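PDB 5OAW: phosphoacetylglucosamine mutase from Aspergillus lentulus, which catalyses the interconversion of N-acetylglucosamine 6-phosphate and N-acetylglucosamine 1-phosphate, a step on the route to UDP-N-acetylglucosamine. Local coordinates for residues T337-G342 with R501-A506; L456-V461 with R514-A519. All blocks are in the same frame, centred on the assembly; numbering follows the deposited sequence.

Contact 1: residues T337-G342 with R501-A506; sequences TAYANG and RSFARA. With 16G (2-acetamido-2-deoxy-6-O-phosphono-alpha-D-glucopyranose), chain D.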
loop_
_atom_site.group_PDB
_atom_site.type_symbol
_atom_site.label_atom_id
_atom_site.label_comp_id
_atom_site.label_asym_id
_atom_site.label_seq_id
_atom_site.Cartn_x
_atom_site.Cartn_y
_atom_site.Cartn_z
ATOM N N THR A 337 0.298 12.439 4.539
ATOM C CA THR A 337 1.518 12.627 5.303
ATOM C C THR A 337 2.039 14.033 4.993
ATOM O O THR A 337 1.478 14.748 4.158
ATOM C CB THR A 337 2.609 11.585 4.972
ATOM O OG1 THR A 337 3.084 11.793 3.637
ATOM C CG2 THR A 337 2.082 10.164 5.123
ATOM N N ALA A 338 3.128 14.408 5.656
ATOM C CA ALA A 338 3.785 15.699 5.458
ATOM C C ALA A 338 4.350 15.937 4.040
ATOM O O ALA A 338 4.461 17.084 3.596
ATOM C CB ALA A 338 4.879 15.842 6.495
ATOM N N TYR A 339 4.699 14.853 3.346
ATOM C CA TYR A 339 5.232 14.901 1.970
ATOM C C TYR A 339 4.230 15.309 0.899
ATOM O O TYR A 339 4.630 15.679 -0.214
ATOM C CB TYR A 339 5.841 13.563 1.599
ATOM C CG TYR A 339 7.038 13.209 2.425
ATOM C CD1 TYR A 339 6.916 12.364 3.546
ATOM C CD2 TYR A 339 8.305 13.750 2.124
ATOM C CE1 TYR A 339 8.029 12.039 4.323
ATOM C CE2 TYR A 339 9.423 13.433 2.895
ATOM C CZ TYR A 339 9.285 12.582 3.990
ATOM O OH TYR A 339 10.386 12.260 4.749
ATOM N N ALA A 340 2.938 15.232 1.229
ATOM C CA ALA A 340 1.869 15.663 0.344
ATOM C C ALA A 340 2.092 17.119 -0.024
ATOM O O ALA A 340 2.310 17.968 0.858
ATOM C CB ALA A 340 0.524 15.494 1.030
ATOM N N ASN A 341 2.057 17.409 -1.321
ATOM C CA ASN A 341 2.255 18.773 -1.774
ATOM C C ASN A 341 1.241 19.703 -1.137
ATOM O O ASN A 341 0.044 19.407 -1.138
ATOM C CB ASN A 341 2.174 18.872 -3.283
ATOM C CG ASN A 341 2.787 20.153 -3.795
ATOM O OD1 ASN A 341 2.151 21.209 -3.785
ATOM N ND2 ASN A 341 4.043 20.072 -4.222
ATOM N N GLY A 342 1.724 20.825 -0.603
ATOM C CA GLY A 342 0.869 21.833 0.032
ATOM C C GLY A 342 -0.332 22.266 -0.796
ATOM O O GLY A 342 -1.387 22.611 -0.232
ATOM N N ARG A 501 7.755 25.721 2.664
ATOM C CA ARG A 501 7.539 24.655 3.656
ATOM C C ARG A 501 8.613 23.576 3.540
ATOM O O ARG A 501 8.868 23.054 2.451
ATOM C CB ARG A 501 6.129 24.060 3.544
ATOM C CG ARG A 501 5.773 23.074 4.658
ATOM C CD ARG A 501 4.352 22.557 4.538
ATOM N NE ARG A 501 4.175 21.674 3.371
ATOM C CZ ARG A 501 4.367 20.355 3.372
ATOM N NH1 ARG A 501 4.780 19.728 4.466
ATOM N NH2 ARG A 501 4.153 19.654 2.264
ATOM N N SER A 502 9.227 23.246 4.669
ATOM C CA SER A 502 10.269 22.257 4.713
ATOM C C SER A 502 10.281 21.521 6.040
ATOM O O SER A 502 10.020 22.106 7.091
ATOM C CB SER A 502 11.618 22.922 4.477
ATOM O OG SER A 502 12.653 21.956 4.370
ATOM N N PHE A 503 10.575 20.225 5.995
ATOM C CA PHE A 503 10.678 19.422 7.221
ATOM C C PHE A 503 11.689 18.305 7.003
ATOM O O PHE A 503 11.883 17.853 5.863
ATOM C CB PHE A 503 9.298 18.868 7.675
ATOM C CG PHE A 503 8.794 17.717 6.837
ATOM C CD1 PHE A 503 9.037 16.388 7.229
ATOM C CD2 PHE A 503 8.120 17.952 5.625
ATOM C CE1 PHE A 503 8.596 15.324 6.438
ATOM C CE2 PHE A 503 7.690 16.886 4.833
ATOM C CZ PHE A 503 7.920 15.576 5.245
ATOM N N ALA A 504 12.295 17.852 8.094
ATOM C CA ALA A 504 13.310 16.819 8.037
ATOM C C ALA A 504 13.021 15.714 9.041
ATOM O O ALA A 504 12.687 15.982 10.197
ATOM C CB ALA A 504 14.688 17.421 8.295
ATOM N N ARG A 505 13.171 14.467 8.605
ATOM C CA ARG A 505 12.933 13.307 9.470
ATOM C C ARG A 505 13.880 12.197 9.132
ATOM O O ARG A 505 14.264 12.043 7.964
ATOM C CB ARG A 505 11.490 12.804 9.332
ATOM C CG ARG A 505 11.030 12.616 7.896
ATOM C CD ARG A 505 9.628 12.020 7.814
ATOM N NE ARG A 505 9.593 10.605 8.174
ATOM C CZ ARG A 505 9.998 9.606 7.392
ATOM N NH1 ARG A 505 10.477 9.837 6.170
ATOM N NH2 ARG A 505 9.920 8.358 7.838
ATOM N N ALA A 506 14.240 11.410 10.146
ATOM C CA ALA A 506 14.998 10.170 9.934
ATOM C C ALA A 506 14.176 9.235 9.067
ATOM O O ALA A 506 12.953 9.138 9.224
ATOM C CB ALA A 506 15.321 9.502 11.256
HETATM C C1 16G D . 7.605 2.092 4.436
HETATM C C2 16G D . 6.077 2.283 4.612
HETATM C C3 16G D . 5.538 3.458 3.795
HETATM C C4 16G D . 6.394 4.718 3.989
HETATM C C5 16G D . 7.883 4.448 3.761
HETATM C C6 16G D . 8.640 5.659 4.221
HETATM C C7 16G D . 4.546 0.404 5.063
HETATM C C8 16G D . 3.988 -0.920 4.508
HETATM N N2 16G D . 5.397 1.030 4.245
HETATM O O1 16G D . 7.903 1.522 3.159
HETATM O O3 16G D . 4.221 3.777 4.241
HETATM O O4 16G D . 5.952 5.696 3.084
HETATM O O5 16G D . 8.378 3.329 4.569
HETATM O O6 16G D . 10.017 5.405 4.128
HETATM O O7 16G D . 4.185 0.856 6.157
HETATM P P 16G D . 11.025 6.269 4.967
HETATM O O1P 16G D . 12.443 5.751 4.514
HETATM O O2P 16G D . 10.862 7.783 4.375
HETATM O O3P 16G D . 10.856 6.177 6.454
HETATM O O HOH W 1 11.502 14.778 4.964
#
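The carbonyl oxygen of Ala338 is gripped by both terminal nitrogens of Arg501, NH1 at 2.8 Å and NH2 at 2.9 Å. The oxygen lies in the guanidinium plane, at its end, and NH2 meets it nearly head-on, with a C=O...N angle of 167°. Arginine suits the task because its flat end offers two N-H groups to one acceptor. The chain leaves the strand with CG anti to the backbone N and bends at chi3, while NE forms a salt bridge to Glu518, which helps to hold the guanidinium in its orientation.

Two residues further along the strand, on the same face, Phe503 turns its ring to Ala338, whose methyl CB makes a CH-pi contact 3.6 Å from the ring centroid; this small group lies over the face, offset toward the rim. The same phenyl drives its edge into the face of Tyr339, CZ lying over the middle of the phenol ring. This is a T-shaped stack, with planes 64° apart.

Residues 337-342 run from the end of strand 332-336, through a type I turn (Thr337 to Ala340), into helix 342-351 of domain III, with Asn341 as its N-cap. Strand 501-506 belongs to the C-terminal domain, so the contact spans an interdomain interface beside the phosphosugar pocket.

At the pocket end Tyr339 OH accepts a nearly straight bond from Arg505 NH1 (2.8 Å, 162° at the hydrogen), its ring standing almost perpendicular to the guanidinium plane; the tyrosine is thus a second-shell support for a phosphate-binding arginine. A water also joins this hydroxyl to Phe503 O. Arg505 NH1 donates to phosphate O2P of the ligand as well, NH2 reaches O3P at 2.7 Å, and NE forms a salt bridge to Glu477.

Contact 2: residues L456-V461 with R514-A519; sequences LPSRLV and RVYAEA. With 16G (2-acetamido-2-deoxy-6-O-phosphono-alpha-D-glucopyranose), chain D.
Leu460 and Tyr516 face each other as a non-hydrogen-bonded antiparallel pair, their side chains on the same face of the sheet. CD1 of Leu460 leans across the neighbouring strand, 3.3 Å from Val515 O and 4.1 Å from Tyr516 CB. With CG anti to the backbone N (chi1 170°), the tyrosine ring runs along its own strand and brings OH to 3.5 Å from Ser458 CB. A small serine leaves room for that hydroxyl, which donates to Glu518 OE1 near the plane of the phenol ring. Glu518 in turn lies against Leu456 CD1, and its OE1 also accepts from Gly342 N.

These strands, 458-463 and 513-518, are neighbours in the three-stranded antiparallel sheet of the C-terminal domain. Arg459 with Ala517 and Val461 with Val515 form the hydrogen-bonded pairs, and Arg459 N to Ala517 O is 2.7 Å. On this other face the two valines lie side by side, CG1 of Val461 3.9 Å from Val515 CB, while small Ala517 and branched Val515 suit packing against helix 522-539; Arg459 reaches Asp526 on that helix.

From the beginning of residues 514-519, the extended Arg514 donates through NE to ligand O2P at 2.7 Å and through NH2 to O1P.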
loop_
_atom_site.group_PDB
_atom_site.type_symbol
_atom_site.label_atom_id
_atom_site.label_comp_id
_atom_site.label_asym_id
_atom_site.label_seq_id
_atom_site.Cartn_x
_atom_site.Cartn_y
_atom_site.Cartn_z
ATOM N N LEU A 456 3.005 23.014 -5.825
ATOM C CA LEU A 456 4.149 23.823 -5.489
ATOM C C LEU A 456 5.348 23.048 -5.967
ATOM O O LEU A 456 5.397 21.829 -5.776
ATOM C CB LEU A 456 4.255 24.055 -3.983
ATOM C CG LEU A 456 3.125 24.835 -3.299
ATOM C CD1 LEU A 456 3.487 25.073 -1.848
ATOM C CD2 LEU A 456 2.804 26.149 -4.006
ATOM N N PRO A 457 6.296 23.733 -6.644
ATOM C CA PRO A 457 7.576 23.110 -6.915
ATOM C C PRO A 457 8.199 22.645 -5.604
ATOM O O PRO A 457 8.115 23.347 -4.592
ATOM C CB PRO A 457 8.381 24.252 -7.534
ATOM C CG PRO A 457 7.355 25.053 -8.253
ATOM C CD PRO A 457 6.180 25.042 -7.313
ATOM N N SER A 458 8.792 21.460 -5.631
ATOM C CA SER A 458 9.221 20.784 -4.424
ATOM C C SER A 458 10.477 19.980 -4.671
ATOM O O SER A 458 10.783 19.636 -5.798
ATOM C CB SER A 458 8.115 19.853 -3.928
ATOM O OG SER A 458 8.126 18.654 -4.676
ATOM N N ARG A 459 11.184 19.655 -3.596
ATOM C CA ARG A 459 12.461 18.953 -3.669
ATOM C C ARG A 459 12.612 17.993 -2.489
ATOM O O ARG A 459 12.324 18.346 -1.342
ATOM C CB ARG A 459 13.610 19.974 -3.650
ATOM C CG ARG A 459 15.002 19.389 -3.836
ATOM C CD ARG A 459 15.310 19.326 -5.305
ATOM N NE ARG A 459 16.728 19.485 -5.582
ATOM C CZ ARG A 459 17.213 19.957 -6.728
ATOM N NH1 ARG A 459 16.401 20.349 -7.711
ATOM N NH2 ARG A 459 18.521 20.038 -6.889
ATOM N N LEU A 460 13.072 16.785 -2.786
ATOM C CA LEU A 460 13.368 15.791 -1.782
ATOM C C LEU A 460 14.843 15.460 -1.816
ATOM O O LEU A 460 15.405 15.204 -2.877
ATOM C CB LEU A 460 12.512 14.529 -1.996
ATOM C CG LEU A 460 12.659 13.402 -0.964
ATOM C CD1 LEU A 460 12.173 13.845 0.421
ATOM C CD2 LEU A 460 11.909 12.161 -1.432
ATOM N N VAL A 461 15.474 15.461 -0.655
ATOM C CA VAL A 461 16.892 15.179 -0.599
ATOM C C VAL A 461 17.162 14.140 0.480
ATOM O O VAL A 461 16.450 14.065 1.491
ATOM C CB VAL A 461 17.802 16.491 -0.628
ATOM C CG1 VAL A 461 17.104 17.743 -0.088
ATOM C CG2 VAL A 461 19.195 16.299 -0.018
ATOM N N ARG A 514 15.771 12.481 5.722
ATOM C CA ARG A 514 15.170 13.021 4.526
ATOM C C ARG A 514 14.738 14.448 4.787
ATOM O O ARG A 514 14.136 14.737 5.827
ATOM C CB ARG A 514 13.943 12.222 4.133
ATOM C CG ARG A 514 14.149 10.745 3.920
ATOM C CD ARG A 514 12.964 10.222 3.116
ATOM N NE ARG A 514 12.970 8.771 2.970
ATOM C CZ ARG A 514 13.763 8.084 2.145
ATOM N NH1 ARG A 514 14.660 8.699 1.372
ATOM N NH2 ARG A 514 13.665 6.762 2.111
ATOM N N VAL A 515 15.034 15.315 3.814
ATOM C CA VAL A 515 14.564 16.692 3.765
ATOM C C VAL A 515 13.594 16.815 2.604
ATOM O O VAL A 515 13.896 16.413 1.468
ATOM C CB VAL A 515 15.743 17.674 3.534
ATOM C CG1 VAL A 515 15.251 19.111 3.379
ATOM C CG2 VAL A 515 16.781 17.542 4.641
ATOM N N TYR A 516 12.431 17.378 2.891
ATOM C CA TYR A 516 11.514 17.801 1.849
ATOM C C TYR A 516 11.344 19.302 1.953
ATOM O O TYR A 516 11.274 19.840 3.055
ATOM C CB TYR A 516 10.162 17.100 2.003
ATOM C CG TYR A 516 9.056 17.648 1.125
ATOM C CD1 TYR A 516 8.814 17.106 -0.137
ATOM C CD2 TYR A 516 8.234 18.688 1.564
ATOM C CE1 TYR A 516 7.785 17.591 -0.937
ATOM C CE2 TYR A 516 7.213 19.191 0.769
ATOM C CZ TYR A 516 7.001 18.641 -0.484
ATOM O OH TYR A 516 5.998 19.126 -1.291
ATOM N N ALA A 517 11.260 19.970 0.801
ATOM C CA ALA A 517 10.919 21.380 0.761
ATOM C C ALA A 517 10.061 21.728 -0.437
ATOM O O ALA A 517 10.198 21.145 -1.510
ATOM C CB ALA A 517 12.174 22.239 0.780
ATOM N N GLU A 518 9.193 22.703 -0.243
ATOM C CA GLU A 518 8.374 23.239 -1.310
ATOM C C GLU A 518 8.307 24.750 -1.144
ATOM O O GLU A 518 8.393 25.276 -0.019
ATOM C CB GLU A 518 6.950 22.621 -1.305
ATOM C CG GLU A 518 6.094 22.956 -0.076
ATOM C CD GLU A 518 4.784 22.174 0.032
ATOM O OE1 GLU A 518 4.620 21.099 -0.588
ATOM O OE2 GLU A 518 3.905 22.632 0.780
ATOM N N ALA A 519 8.152 25.437 -2.270
ATOM C CA ALA A 519 7.965 26.885 -2.289
ATOM C C ALA A 519 7.198 27.259 -3.550
ATOM O O ALA A 519 6.905 26.382 -4.371
ATOM C CB ALA A 519 9.308 27.582 -2.230
HETATM C C1 16G D . 7.605 2.092 4.436
HETATM C C2 16G D . 6.077 2.283 4.612
HETATM C C3 16G D . 5.538 3.458 3.795
HETATM C C4 16G D . 6.394 4.718 3.989
HETATM C C5 16G D . 7.883 4.448 3.761
HETATM C C6 16G D . 8.640 5.659 4.221
HETATM C C7 16G D . 4.546 0.404 5.063
HETATM C C8 16G D . 3.988 -0.920 4.508
HETATM N N2 16G D . 5.397 1.030 4.245
HETATM O O1 16G D . 7.903 1.522 3.159
HETATM O O3 16G D . 4.221 3.777 4.241
HETATM O O4 16G D . 5.952 5.696 3.084
HETATM O O5 16G D . 8.378 3.329 4.569
HETATM O O6 16G D . 10.017 5.405 4.128
HETATM O O7 16G D . 4.185 0.856 6.157
HETATM P P 16G D . 11.025 6.269 4.967
HETATM O O1P 16G D . 12.443 5.751 4.514
HETATM O O2P 16G D . 10.862 7.783 4.375
HETATM O O3P 16G D . 10.856 6.177 6.454
#

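Overall arrangement
Contacts 1 and 2 lie about 7 Å apart between centres, on the same side of the chain's centre, and meet in the three-stranded sheet of the C-terminal domain, ordered 458-463, 513-518, 501-506. Their segments alternate along the chain: 337-342, 456-461, 501-506, 514-519. Contact 2 is internal to that sheet, whereas contact 1 brings a domain III turn onto it. Direct bonds probably join them: Asn341 ND2 to Leu456 O and, between adjacent strands, Arg514 N to Arg505 O. Strands 501-506 and 513-518 and the loop joining them, with Ser507, Gly508 and Thr509, form this side of the ligand pocket, consistent with a C-terminal domain that helps to hold the substrate's phosphate.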